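Local structure of beta-glucosidase (Chaetomella raphigera, 6JXG) at residues Leu94-Lys99 against Ala320-Val325; Leu61-Arg64 against Asn68-Ala71; His561-Asn566 against Ser700-Arg705; Pro530-Lys535 against Phe556-His561. The protein probably hydrolyses terminal, non-reducing beta-D-glucosyl residues to release beta-D-glucose, as a secreted family 3 glycoside hydrolase of cellulose degradation. All coordinates share one frame; numbering follows the deposited sequence.

Interaction 1. Residues Leu94-Lys99 against Ala320-Val325; sequences LGQEAK and ADHKQV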
loop_
_atom_site.group_PDB
_atom_site.type_symbol
_atom_site.label_atom_id
_atom_site.label_comp_id
_atom_site.label_asym_id
_atom_site.label_seq_id
_atom_site.Cartn_x
_atom_site.Cartn_y
_atom_site.Cartn_z
ATOM N N LEU A 94 6.744 12.571 0.669
ATOM C CA LEU A 94 7.763 11.604 1.119
ATOM C C LEU A 94 9.057 11.811 0.381
ATOM O O LEU A 94 10.159 11.825 0.959
ATOM C CB LEU A 94 7.345 10.182 0.753
ATOM C CG LEU A 94 7.725 8.997 1.583
ATOM C CD1 LEU A 94 7.658 7.706 0.779
ATOM C CD2 LEU A 94 8.774 9.049 2.709
ATOM N N GLY A 95 8.927 11.899 -0.930
ATOM C CA GLY A 95 10.122 12.086 -1.740
ATOM C C GLY A 95 10.848 13.395 -1.466
ATOM O O GLY A 95 12.111 13.427 -1.502
ATOM N N GLN A 96 10.098 14.457 -1.213
ATOM C CA GLN A 96 10.733 15.716 -0.723
ATOM C C GLN A 96 11.593 15.566 0.512
ATOM O O GLN A 96 12.780 16.063 0.573
ATOM C CB GLN A 96 9.695 16.814 -0.522
ATOM C CG GLN A 96 9.180 17.324 -1.858
ATOM C CD GLN A 96 8.016 18.225 -1.714
ATOM O OE1 GLN A 96 7.326 18.249 -0.674
ATOM N NE2 GLN A 96 7.758 18.986 -2.778
ATOM N N GLU A 97 11.062 14.835 1.492
ATOM C CA GLU A 97 11.836 14.568 2.689
ATOM C C GLU A 97 13.113 13.703 2.399
ATOM O O GLU A 97 14.194 13.949 2.970
ATOM C CB GLU A 97 10.980 13.950 3.808
ATOM C CG GLU A 97 9.866 14.873 4.242
ATOM C CD GLU A 97 9.144 14.551 5.552
ATOM O OE1 GLU A 97 9.490 13.603 6.312
ATOM O OE2 GLU A 97 8.128 15.300 5.786
ATOM N N ALA A 98 12.937 12.628 1.622
ATOM C CA ALA A 98 14.005 11.702 1.294
ATOM C C ALA A 98 15.163 12.521 0.612
ATOM O O ALA A 98 16.351 12.446 1.028
ATOM C CB ALA A 98 13.473 10.616 0.379
ATOM N N LYS A 99 14.833 13.291 -0.434
ATOM C CA LYS A 99 15.843 14.074 -1.136
ATOM C C LYS A 99 16.582 15.025 -0.195
ATOM O O LYS A 99 17.825 15.163 -0.259
ATOM C CB LYS A 99 15.215 14.874 -2.299
ATOM C CG LYS A 99 16.200 15.908 -2.875
ATOM C CD LYS A 99 15.924 16.274 -4.340
ATOM C CE LYS A 99 16.943 17.354 -4.819
ATOM N NZ LYS A 99 16.337 18.357 -5.794
ATOM N N ALA A 320 8.633 20.241 6.806
ATOM C CA ALA A 320 8.010 21.221 5.956
ATOM C C ALA A 320 6.499 21.316 6.335
ATOM O O ALA A 320 6.188 21.335 7.522
ATOM C CB ALA A 320 8.272 20.872 4.491
ATOM N N ASP A 321 5.602 21.389 5.350
ATOM C CA ASP A 321 4.164 21.491 5.561
ATOM C C ASP A 321 3.496 20.128 5.310
ATOM O O ASP A 321 2.300 20.043 5.001
ATOM C CB ASP A 321 3.568 22.579 4.616
ATOM C CG ASP A 321 3.827 22.295 3.162
ATOM O OD1 ASP A 321 3.133 22.894 2.345
ATOM O OD2 ASP A 321 4.668 21.467 2.800
ATOM N N HIS A 322 4.276 19.050 5.446
ATOM C CA HIS A 322 3.761 17.708 5.060
ATOM C C HIS A 322 2.707 17.147 5.968
ATOM O O HIS A 322 2.057 16.154 5.617
ATOM C CB HIS A 322 4.936 16.732 4.927
ATOM C CG HIS A 322 5.928 17.151 3.888
ATOM N ND1 HIS A 322 7.294 16.934 4.027
ATOM C CD2 HIS A 322 5.770 17.829 2.723
ATOM C CE1 HIS A 322 7.914 17.413 2.967
ATOM N NE2 HIS A 322 7.022 17.973 2.173
ATOM N N LYS A 323 2.488 17.769 7.138
ATOM C CA LYS A 323 1.391 17.315 7.977
ATOM C C LYS A 323 0.043 17.536 7.315
ATOM O O LYS A 323 -0.977 16.968 7.724
ATOM C CB LYS A 323 1.438 17.963 9.366
ATOM C CG LYS A 323 1.024 19.411 9.404
ATOM C CD LYS A 323 1.074 19.940 10.821
ATOM C CE LYS A 323 0.376 21.286 10.765
ATOM N NZ LYS A 323 0.263 21.939 12.064
ATOM N N GLN A 324 0.003 18.382 6.305
ATOM C CA GLN A 324 -1.321 18.768 5.704
ATOM C C GLN A 324 -1.886 17.563 4.946
ATOM O O GLN A 324 -3.037 17.084 5.177
ATOM C CB GLN A 324 -1.112 20.046 4.841
ATOM C CG GLN A 324 -0.625 21.130 5.841
ATOM C CD GLN A 324 -0.389 22.519 5.263
ATOM O OE1 GLN A 324 -0.599 22.771 4.091
ATOM N NE2 GLN A 324 0.014 23.442 6.146
ATOM N N VAL A 325 -1.048 16.996 4.089
ATOM C CA VAL A 325 -1.490 15.791 3.362
ATOM C C VAL A 325 -1.631 14.625 4.324
ATOM O O VAL A 325 -2.520 13.838 4.147
ATOM C CB VAL A 325 -0.576 15.445 2.153
ATOM C CG1 VAL A 325 0.777 14.955 2.591
ATOM C CG2 VAL A 325 -1.259 14.372 1.304
#

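Interaction 2. Residues Leu61-Arg64 against Asn68-Ala71; sequences LGIR and NVTA. With NAG (2-acetamido-2-deoxy-beta-D-glucopyranose), chain B.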
loop_
_atom_site.group_PDB
_atom_site.type_symbol
_atom_site.label_atom_id
_atom_site.label_comp_id
_atom_site.label_asym_id
_atom_site.label_seq_id
_atom_site.Cartn_x
_atom_site.Cartn_y
_atom_site.Cartn_z
ATOM N N LEU A 61 6.089 4.695 4.281
ATOM C CA LEU A 61 5.185 5.700 4.815
ATOM C C LEU A 61 5.923 6.833 5.501
ATOM O O LEU A 61 5.308 7.668 6.156
ATOM C CB LEU A 61 4.186 5.057 5.776
ATOM C CG LEU A 61 4.689 4.294 6.986
ATOM C CD1 LEU A 61 5.472 5.123 8.011
ATOM C CD2 LEU A 61 3.569 3.583 7.722
ATOM N N GLY A 62 7.232 6.837 5.375
ATOM C CA GLY A 62 8.050 7.862 5.997
ATOM C C GLY A 62 9.470 7.386 6.160
ATOM O O GLY A 62 9.761 6.161 6.079
ATOM N N ILE A 63 10.353 8.339 6.478
ATOM C CA ILE A 63 11.785 8.001 6.580
ATOM C C ILE A 63 11.986 7.257 7.884
ATOM O O ILE A 63 11.585 7.766 8.985
ATOM C CB ILE A 63 12.658 9.255 6.642
ATOM C CG1 ILE A 63 12.278 10.282 5.571
ATOM C CG2 ILE A 63 14.139 8.839 6.571
ATOM C CD1 ILE A 63 12.221 9.755 4.155
ATOM N N ARG A 64 12.503 6.039 7.804
ATOM C CA ARG A 64 12.793 5.249 8.992
ATOM C C ARG A 64 14.081 5.772 9.725
ATOM O O ARG A 64 15.015 6.267 9.090
ATOM C CB ARG A 64 12.967 3.811 8.582
ATOM C CG ARG A 64 12.951 2.811 9.736
ATOM C CD ARG A 64 13.192 1.407 9.141
ATOM N NE ARG A 64 13.278 0.475 10.252
ATOM C CZ ARG A 64 13.815 -0.764 10.176
ATOM N NH1 ARG A 64 14.321 -1.252 9.050
ATOM N NH2 ARG A 64 13.849 -1.485 11.284
ATOM N N ASN A 68 12.784 14.170 13.110
ATOM C CA ASN A 68 12.224 15.355 12.418
ATOM C C ASN A 68 11.851 15.023 10.992
ATOM O O ASN A 68 12.125 15.782 10.087
ATOM C CB ASN A 68 13.218 16.491 12.412
ATOM C CG ASN A 68 13.095 17.358 13.615
ATOM O OD1 ASN A 68 11.992 17.527 14.178
ATOM N ND2 ASN A 68 14.220 17.896 14.056
ATOM N N VAL A 69 11.138 13.899 10.848
ATOM C CA VAL A 69 10.523 13.547 9.595
ATOM C C VAL A 69 8.996 13.331 9.851
ATOM O O VAL A 69 8.538 13.304 10.974
ATOM C CB VAL A 69 11.148 12.257 9.016
ATOM C CG1 VAL A 69 12.640 12.418 8.855
ATOM C CG2 VAL A 69 10.839 11.057 9.888
ATOM N N THR A 70 8.243 13.201 8.787
ATOM C CA THR A 70 6.801 12.999 8.878
ATOM C C THR A 70 6.483 11.496 8.908
ATOM O O THR A 70 6.975 10.738 8.084
ATOM C CB THR A 70 6.088 13.664 7.680
ATOM O OG1 THR A 70 6.336 15.079 7.733
ATOM C CG2 THR A 70 4.564 13.473 7.703
ATOM N N ALA A 71 5.564 11.111 9.784
ATOM C CA ALA A 71 5.055 9.757 9.818
ATOM C C ALA A 71 3.679 9.778 9.093
ATOM O O ALA A 71 2.663 10.165 9.667
ATOM C CB ALA A 71 4.954 9.246 11.247
HETATM C C1 NAG B . 14.215 18.792 15.186
HETATM C C2 NAG B . 15.416 18.707 16.124
HETATM C C3 NAG B . 15.344 19.865 17.101
HETATM C C4 NAG B . 15.365 21.148 16.298
HETATM C C5 NAG B . 14.086 21.120 15.478
HETATM C C6 NAG B . 13.768 22.376 14.678
HETATM C C7 NAG B . 16.307 16.505 16.651
HETATM C C8 NAG B . 16.210 15.233 17.437
HETATM N N2 NAG B . 15.410 17.452 16.860
HETATM O O3 NAG B . 16.482 19.789 17.923
HETATM O O4 NAG B . 15.419 22.256 17.174
HETATM O O5 NAG B . 14.241 20.069 14.562
HETATM O O6 NAG B . 14.993 22.684 14.058
HETATM O O7 NAG B . 17.205 16.660 15.839
HETATM O O HOH W 1 9.077 10.898 6.253
#

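Interaction 3. Residues His561-Asn566 against Ser700-Arg705; sequences HFDQAN and SSRDIR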
loop_
_atom_site.group_PDB
_atom_site.type_symbol
_atom_site.label_atom_id
_atom_site.label_comp_id
_atom_site.label_asym_id
_atom_site.label_seq_id
_atom_site.Cartn_x
_atom_site.Cartn_y
_atom_site.Cartn_z
ATOM N N HIS A 561 -13.779 -13.524 -4.991
ATOM C CA HIS A 561 -14.248 -14.771 -4.387
ATOM C C HIS A 561 -15.651 -14.711 -3.841
ATOM O O HIS A 561 -16.484 -15.604 -4.132
ATOM C CB HIS A 561 -13.280 -15.253 -3.319
ATOM C CG HIS A 561 -13.793 -16.373 -2.481
ATOM N ND1 HIS A 561 -13.989 -17.655 -2.952
ATOM C CD2 HIS A 561 -14.102 -16.403 -1.164
ATOM C CE1 HIS A 561 -14.429 -18.418 -1.962
ATOM N NE2 HIS A 561 -14.491 -17.682 -0.867
ATOM N N PHE A 562 -15.923 -13.697 -3.055
ATOM C CA PHE A 562 -17.281 -13.540 -2.484
ATOM C C PHE A 562 -18.281 -13.517 -3.635
ATOM O O PHE A 562 -19.360 -14.183 -3.534
ATOM C CB PHE A 562 -17.400 -12.313 -1.590
ATOM C CG PHE A 562 -16.638 -12.426 -0.305
ATOM C CD1 PHE A 562 -17.283 -12.723 0.867
ATOM C CD2 PHE A 562 -15.235 -12.247 -0.269
ATOM C CE1 PHE A 562 -16.611 -12.822 2.049
ATOM C CE2 PHE A 562 -14.530 -12.419 0.925
ATOM C CZ PHE A 562 -15.223 -12.692 2.096
ATOM N N ASP A 563 -17.945 -12.767 -4.702
ATOM C CA ASP A 563 -18.852 -12.635 -5.830
ATOM C C ASP A 563 -18.993 -14.020 -6.540
ATOM O O ASP A 563 -20.109 -14.498 -6.789
ATOM C CB ASP A 563 -18.367 -11.567 -6.843
ATOM C CG ASP A 563 -18.372 -10.181 -6.292
ATOM O OD1 ASP A 563 -18.957 -9.951 -5.209
ATOM O OD2 ASP A 563 -17.845 -9.250 -6.988
ATOM N N GLN A 564 -17.891 -14.674 -6.839
ATOM C CA GLN A 564 -17.934 -15.940 -7.638
ATOM C C GLN A 564 -18.623 -17.078 -6.876
ATOM O O GLN A 564 -19.274 -17.930 -7.452
ATOM C CB GLN A 564 -16.523 -16.402 -8.004
ATOM C CG GLN A 564 -16.452 -17.714 -8.825
ATOM C CD GLN A 564 -17.240 -17.673 -10.128
ATOM O OE1 GLN A 564 -17.782 -18.701 -10.583
ATOM N NE2 GLN A 564 -17.295 -16.508 -10.760
ATOM N N ALA A 565 -18.460 -17.087 -5.586
ATOM C CA ALA A 565 -19.006 -18.120 -4.761
ATOM C C ALA A 565 -20.347 -17.746 -4.184
ATOM O O ALA A 565 -20.907 -18.529 -3.433
ATOM C CB ALA A 565 -18.020 -18.388 -3.634
ATOM N N ASN A 566 -20.849 -16.543 -4.481
ATOM C CA ASN A 566 -22.082 -16.080 -3.967
ATOM C C ASN A 566 -22.142 -16.028 -2.451
ATOM O O ASN A 566 -23.126 -16.464 -1.904
ATOM C CB ASN A 566 -23.205 -16.985 -4.532
ATOM C CG ASN A 566 -23.275 -16.873 -6.047
ATOM O OD1 ASN A 566 -22.743 -17.688 -6.756
ATOM N ND2 ASN A 566 -23.855 -15.770 -6.520
ATOM N N SER A 700 -20.205 0.843 -4.632
ATOM C CA SER A 700 -19.458 -0.245 -4.033
ATOM C C SER A 700 -19.447 -1.403 -5.029
ATOM O O SER A 700 -20.082 -1.308 -6.073
ATOM C CB SER A 700 -20.015 -0.709 -2.660
ATOM O OG SER A 700 -20.983 -1.686 -2.825
ATOM N N SER A 701 -18.673 -2.459 -4.737
ATOM C CA SER A 701 -18.742 -3.682 -5.499
ATOM C C SER A 701 -20.092 -4.355 -5.497
ATOM O O SER A 701 -20.289 -5.261 -6.295
ATOM C CB SER A 701 -17.701 -4.765 -5.063
ATOM O OG SER A 701 -17.864 -5.252 -3.745
ATOM N N ARG A 702 -20.981 -4.017 -4.604
ATOM C CA ARG A 702 -22.328 -4.574 -4.578
ATOM C C ARG A 702 -23.460 -3.561 -4.691
ATOM O O ARG A 702 -24.560 -3.992 -5.059
ATOM C CB ARG A 702 -22.524 -5.463 -3.317
ATOM C CG ARG A 702 -21.711 -6.739 -3.493
ATOM C CD ARG A 702 -22.027 -7.805 -2.494
ATOM N NE ARG A 702 -21.136 -8.920 -2.730
ATOM C CZ ARG A 702 -21.482 -10.211 -2.626
ATOM N NH1 ARG A 702 -22.724 -10.622 -2.179
ATOM N NH2 ARG A 702 -20.602 -11.068 -2.947
ATOM N N ASP A 703 -23.215 -2.261 -4.421
ATOM C CA ASP A 703 -24.246 -1.213 -4.593
ATOM C C ASP A 703 -24.189 -0.596 -6.017
ATOM O O ASP A 703 -23.692 0.527 -6.264
ATOM C CB ASP A 703 -24.094 -0.210 -3.487
ATOM C CG ASP A 703 -25.175 0.818 -3.442
ATOM O OD1 ASP A 703 -26.163 0.652 -4.180
ATOM O OD2 ASP A 703 -25.089 1.804 -2.671
ATOM N N ILE A 704 -24.595 -1.433 -6.957
ATOM C CA ILE A 704 -24.538 -1.124 -8.339
ATOM C C ILE A 704 -25.822 -0.392 -8.718
ATOM O O ILE A 704 -26.955 -0.892 -8.523
ATOM C CB ILE A 704 -24.377 -2.384 -9.185
ATOM C CG1 ILE A 704 -23.039 -3.103 -8.865
ATOM C CG2 ILE A 704 -24.427 -1.992 -10.652
ATOM C CD1 ILE A 704 -21.793 -2.247 -9.057
ATOM N N ARG A 705 -25.637 0.791 -9.279
ATOM C CA ARG A 705 -26.724 1.654 -9.556
ATOM C C ARG A 705 -27.016 1.737 -11.053
ATOM O O ARG A 705 -28.117 2.085 -11.397
ATOM C CB ARG A 705 -26.426 3.060 -9.076
ATOM C CG ARG A 705 -26.040 3.100 -7.612
ATOM C CD ARG A 705 -27.232 2.904 -6.687
ATOM N NE ARG A 705 -26.760 3.137 -5.324
ATOM C CZ ARG A 705 -26.686 4.322 -4.724
ATOM N NH1 ARG A 705 -27.186 5.429 -5.265
ATOM N NH2 ARG A 705 -26.187 4.394 -3.511
HETATM O O HOH W 2 -18.331 -7.944 -3.604
#

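Interaction 4. Residues Pro530-Lys535 against Phe556-His561; sequences PYTIAK and FVDYRH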
loop_
_atom_site.group_PDB
_atom_site.type_symbol
_atom_site.label_atom_id
_atom_site.label_comp_id
_atom_site.label_asym_id
_atom_site.label_seq_id
_atom_site.Cartn_x
_atom_site.Cartn_y
_atom_site.Cartn_z
ATOM N N PRO A 530 -11.062 -0.890 1.178
ATOM C CA PRO A 530 -10.213 -1.438 0.148
ATOM C C PRO A 530 -10.057 -2.942 0.243
ATOM O O PRO A 530 -9.271 -3.510 -0.472
ATOM C CB PRO A 530 -8.857 -0.763 0.436
ATOM C CG PRO A 530 -8.788 -0.715 1.946
ATOM C CD PRO A 530 -10.268 -0.404 2.332
ATOM N N TYR A 531 -10.846 -3.561 1.109
ATOM C CA TYR A 531 -10.943 -5.012 1.263
ATOM C C TYR A 531 -12.314 -5.380 1.795
ATOM O O TYR A 531 -13.129 -4.504 2.084
ATOM C CB TYR A 531 -9.833 -5.510 2.172
ATOM C CG TYR A 531 -9.628 -4.637 3.403
ATOM C CD1 TYR A 531 -10.639 -4.449 4.325
ATOM C CD2 TYR A 531 -8.388 -4.003 3.643
ATOM C CE1 TYR A 531 -10.458 -3.658 5.420
ATOM C CE2 TYR A 531 -8.213 -3.211 4.757
ATOM C CZ TYR A 531 -9.259 -3.042 5.630
ATOM O OH TYR A 531 -9.041 -2.260 6.741
ATOM N N THR A 532 -12.611 -6.660 1.793
ATOM C CA THR A 532 -13.912 -7.131 2.237
ATOM C C THR A 532 -13.905 -7.468 3.683
ATOM O O THR A 532 -12.911 -8.067 4.151
ATOM C CB THR A 532 -14.326 -8.390 1.439
ATOM O OG1 THR A 532 -14.388 -8.110 0.067
ATOM C CG2 THR A 532 -15.691 -8.960 1.862
ATOM N N ILE A 533 -14.997 -7.093 4.405
ATOM C CA ILE A 533 -15.233 -7.493 5.780
ATOM C C ILE A 533 -16.329 -8.581 5.749
ATOM O O ILE A 533 -17.518 -8.325 5.467
ATOM C CB ILE A 533 -15.623 -6.314 6.690
ATOM C CG1 ILE A 533 -14.468 -5.316 6.754
ATOM C CG2 ILE A 533 -16.058 -6.769 8.101
ATOM C CD1 ILE A 533 -14.686 -4.174 7.688
ATOM N N ALA A 534 -15.874 -9.819 5.964
ATOM C CA ALA A 534 -16.736 -11.009 5.923
ATOM C C ALA A 534 -17.498 -11.187 7.242
ATOM O O ALA A 534 -17.184 -10.564 8.296
ATOM C CB ALA A 534 -15.897 -12.190 5.694
ATOM N N LYS A 535 -18.482 -12.063 7.190
ATOM C CA LYS A 535 -19.236 -12.445 8.374
ATOM C C LYS A 535 -18.544 -13.545 9.199
ATOM O O LYS A 535 -18.782 -13.637 10.417
ATOM C CB LYS A 535 -20.636 -12.931 7.999
ATOM C CG LYS A 535 -21.457 -11.912 7.245
ATOM C CD LYS A 535 -22.889 -12.354 7.223
ATOM C CE LYS A 535 -23.646 -11.631 6.158
ATOM N NZ LYS A 535 -25.002 -12.304 6.157
ATOM N N PHE A 556 -9.393 -15.560 -7.687
ATOM C CA PHE A 556 -10.563 -15.264 -6.894
ATOM C C PHE A 556 -10.137 -14.947 -5.447
ATOM O O PHE A 556 -10.137 -15.790 -4.590
ATOM C CB PHE A 556 -11.565 -16.452 -6.983
ATOM C CG PHE A 556 -12.059 -16.711 -8.401
ATOM C CD1 PHE A 556 -13.081 -15.986 -8.917
ATOM C CD2 PHE A 556 -11.452 -17.678 -9.204
ATOM C CE1 PHE A 556 -13.518 -16.223 -10.203
ATOM C CE2 PHE A 556 -11.854 -17.895 -10.509
ATOM C CZ PHE A 556 -12.891 -17.160 -11.020
ATOM N N VAL A 557 -9.770 -13.691 -5.245
ATOM C CA VAL A 557 -9.225 -13.189 -4.014
ATOM C C VAL A 557 -10.080 -11.986 -3.598
ATOM O O VAL A 557 -10.582 -11.250 -4.444
ATOM C CB VAL A 557 -7.787 -12.818 -4.299
ATOM C CG1 VAL A 557 -7.277 -11.768 -3.413
ATOM C CG2 VAL A 557 -6.910 -14.062 -4.242
ATOM N N ASP A 558 -10.290 -11.838 -2.303
ATOM C CA ASP A 558 -11.158 -10.842 -1.760
ATOM C C ASP A 558 -12.550 -10.883 -2.460
ATOM O O ASP A 558 -13.121 -11.965 -2.639
ATOM C CB ASP A 558 -10.482 -9.435 -1.739
ATOM C CG ASP A 558 -11.158 -8.466 -0.772
ATOM O OD1 ASP A 558 -10.878 -8.409 0.480
ATOM O OD2 ASP A 558 -12.002 -7.737 -1.306
ATOM N N TYR A 559 -13.080 -9.737 -2.865
ATOM C CA TYR A 559 -14.468 -9.667 -3.377
ATOM C C TYR A 559 -14.736 -10.525 -4.603
ATOM O O TYR A 559 -15.871 -10.925 -4.836
ATOM C CB TYR A 559 -14.926 -8.216 -3.646
ATOM C CG TYR A 559 -14.245 -7.518 -4.825
ATOM C CD1 TYR A 559 -14.876 -7.404 -6.032
ATOM C CD2 TYR A 559 -12.957 -6.971 -4.694
ATOM C CE1 TYR A 559 -14.284 -6.803 -7.124
ATOM C CE2 TYR A 559 -12.404 -6.299 -5.747
ATOM C CZ TYR A 559 -13.037 -6.259 -6.982
ATOM O OH TYR A 559 -12.427 -5.637 -8.058
ATOM N N ARG A 560 -13.709 -10.747 -5.421
ATOM C CA ARG A 560 -13.809 -11.660 -6.565
ATOM C C ARG A 560 -14.286 -13.051 -6.120
ATOM O O ARG A 560 -15.112 -13.664 -6.793
ATOM C CB ARG A 560 -12.443 -11.778 -7.243
ATOM C CG ARG A 560 -11.944 -10.498 -7.926
ATOM C CD ARG A 560 -10.417 -10.585 -8.186
ATOM N NE ARG A 560 -10.019 -9.720 -9.313
ATOM C CZ ARG A 560 -9.887 -8.397 -9.247
ATOM N NH1 ARG A 560 -10.071 -7.802 -8.086
ATOM N NH2 ARG A 560 -9.656 -7.668 -10.362
ATOM N N HIS A 561 -13.779 -13.524 -4.991
ATOM C CA HIS A 561 -14.248 -14.771 -4.387
ATOM C C HIS A 561 -15.651 -14.711 -3.841
ATOM O O HIS A 561 -16.484 -15.604 -4.132
ATOM C CB HIS A 561 -13.280 -15.253 -3.319
ATOM C CG HIS A 561 -13.793 -16.373 -2.481
ATOM N ND1 HIS A 561 -13.989 -17.655 -2.952
ATOM C CD2 HIS A 561 -14.102 -16.403 -1.164
ATOM C CE1 HIS A 561 -14.429 -18.418 -1.962
ATOM N NE2 HIS A 561 -14.491 -17.682 -0.867
#

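Interaction 1. Residues Leu94-Lys99 against Ala320-Val325
H322 pushes its imidazole ring between the side chains of Q96 and E97, two consecutive residues of helix 84-100, and both ring nitrogens are used. On one edge H322 ND1 donates to E97 OE2 at 2.5 Å with an N-H...O angle of 157°; the oxygen lies close to the ring plane and receives the hydrogen on its anti lone pair, while the carboxylate plane is turned 32° from the ring. The other nitrogen, H322 NE2, donates to Q96 OE1 at 2.9 Å. This second bond is more bent: OE1 stands tilted out of the ring plane, although NE2 itself lies in the carbonyl plane of the amide. With hydrogens on both nitrogens, the ring would be cationic, and the neighbouring carboxylate probably stabilises that form. The pair is a histidine-carboxylate hydrogen bond that joins a helix of the N-terminal, TIM-barrel-related domain to the chain entering helix 323-332. E97 reaches the ring on an extended chain, chi2 -166°, and its CG packs 3.4 Å from H322 CE1; Q96 CB lies 4.0 Å from the same CE1. Over one face of the imidazole, offset toward the rim, sits the methyl CB of A320 from the histidine's own segment. The H322 side chain also touches T70 and A93.

Interaction 2. Residues Leu61-Arg64 against Asn68-Ala71
I63 and V69 make the apolar part of this contact, their side chains crossing at about a right angle. V69 CG1 lies 3.9 Å from I63 CB and equally near I63 CG1, whereas the second valine methyl, CG2, turns mainly to the backbone and comes 3.5 Å from I63 O. With chi1 at -57°, CG1 sits beside the valine's own backbone N, and CG2 is wedged between that N and the carbonyl carbon. No direct hydrogen bond joins the segments; a water takes that role, accepting from I63 N at 2.9 Å and donating to T70 O at 2.8 Å. The two segments are neighbouring parts of the irregular loop between strand 55-57 and helix 75-79, within the N-terminal domain of this family 3 enzyme. Backbone packing is close at G62, whose CA lies 3.7 Å from T70 O. A CB at this position would clash with that oxygen, and the backbone angles, phi 158° and psi 167°, would also jam it against the carbonyl of L61. The T70 hydroxyl is hydrogen-bonded to E97 OE2, and I63 packs on L94 and A98, which presses the loop against helix 84-100. R64 leads away to salt bridges with D58 and D371. The covalent part is at N68, an N-glycosylation site, where ND2 carries the NAG through a 1.4 Å bond to its C1.

Interaction 3. Residues His561-Asn566 against Ser700-Arg705
A salt bridge ties the helix 559-564 of the C-terminal family 3 domain to the loop leading into strand 704-711, with R702 reaching across to D563. R702 NH2 meets D563 OD1 at 3.0 Å, but the hydrogen bond is weak, its N-H...O angle only 133°, and the carboxylate and guanidinium planes stand 42° apart. R702 is extended from CG to NE (chi2 -168°), which carries its NH2 to the helix backbone, 3.4 Å from F562 O and 3.7 Å from F562 CB. A water bridges the same groups: it donates to D563 OD1 at 2.6 Å and to S701 OG at 2.7 Å, and accepts from R702 NE. An alanine in place of R702 would remove the guanidinium and is likely to leave D563 OD1 without its cationic mate across the contact and the water without one of its donors. Around the loop, S700 OG accepts from the backbone N of R702 and of D703, an ST turn and ST motif that fix its course. F562 stacks edge-to-face with Y540, R702 packs on P569, and the loop follows strand 692-698 of the fibronectin type III-like region and enters strand 704-711, its neighbour in the antiparallel four-stranded sheet.

Interaction 4. Residues Pro530-Lys535 against Phe556-His561
This is a buried polar contact in which one carboxylate, that of D558 just before helix 559-564, binds T532 of the preceding loop through both its oxygens. D558 OD1 accepts from T532 N at 2.8 Å along a nearly straight bond (165°), using its syn lone pair. The other oxygen, OD2, accepts from T532 OG1 at 2.8 Å; the hydroxyl comes from well above the carboxylate plane. CG of D558 swings opposite its own backbone N, chi1 -161°, which extends the carboxylate to the loop. The residue holds the N-cap position of the helix without making a capping bond, although OD2 takes a weak bond from the adjacent Y559 N at 2.8 Å. Both segments belong to the C-terminal domain of family 3. Were D558 a leucine, with no carboxylate, the buried T532 N and OG1 would probably lose their acceptors across the contact, and the loop could shift from the helix start. Y531 packs its CB 3.5 Å from D558 OD1, and Y559 CB lies 3.8 Å from T532 OG1. The tyrosine ends point to other partners: Y531 OH bonds W503 NE1, while Y559 OH bonds D130 and its ring stacks on F573.

From the N terminus, interaction 2 comes first and closes a short loop within the segment between strand 55-57 and helix 75-79. Interaction 1 then spans a long excursion, bringing helix 84-100 of the N-terminal domain to the chain leading into helix 323-332. The two touch, with E97 and T70 as the shared point. Interaction 4 closes a loop of about 20 residues ahead of helix 559-564, and interaction 3 joins that helix to the far sheet bearing strand 704-711; they share H561 and pack together through F562 on T532 and A534. All four lie in series, none nesting or crossing. The two pairs sit on opposite sides of the chain's centre, about 31 to 38 Å apart between centres.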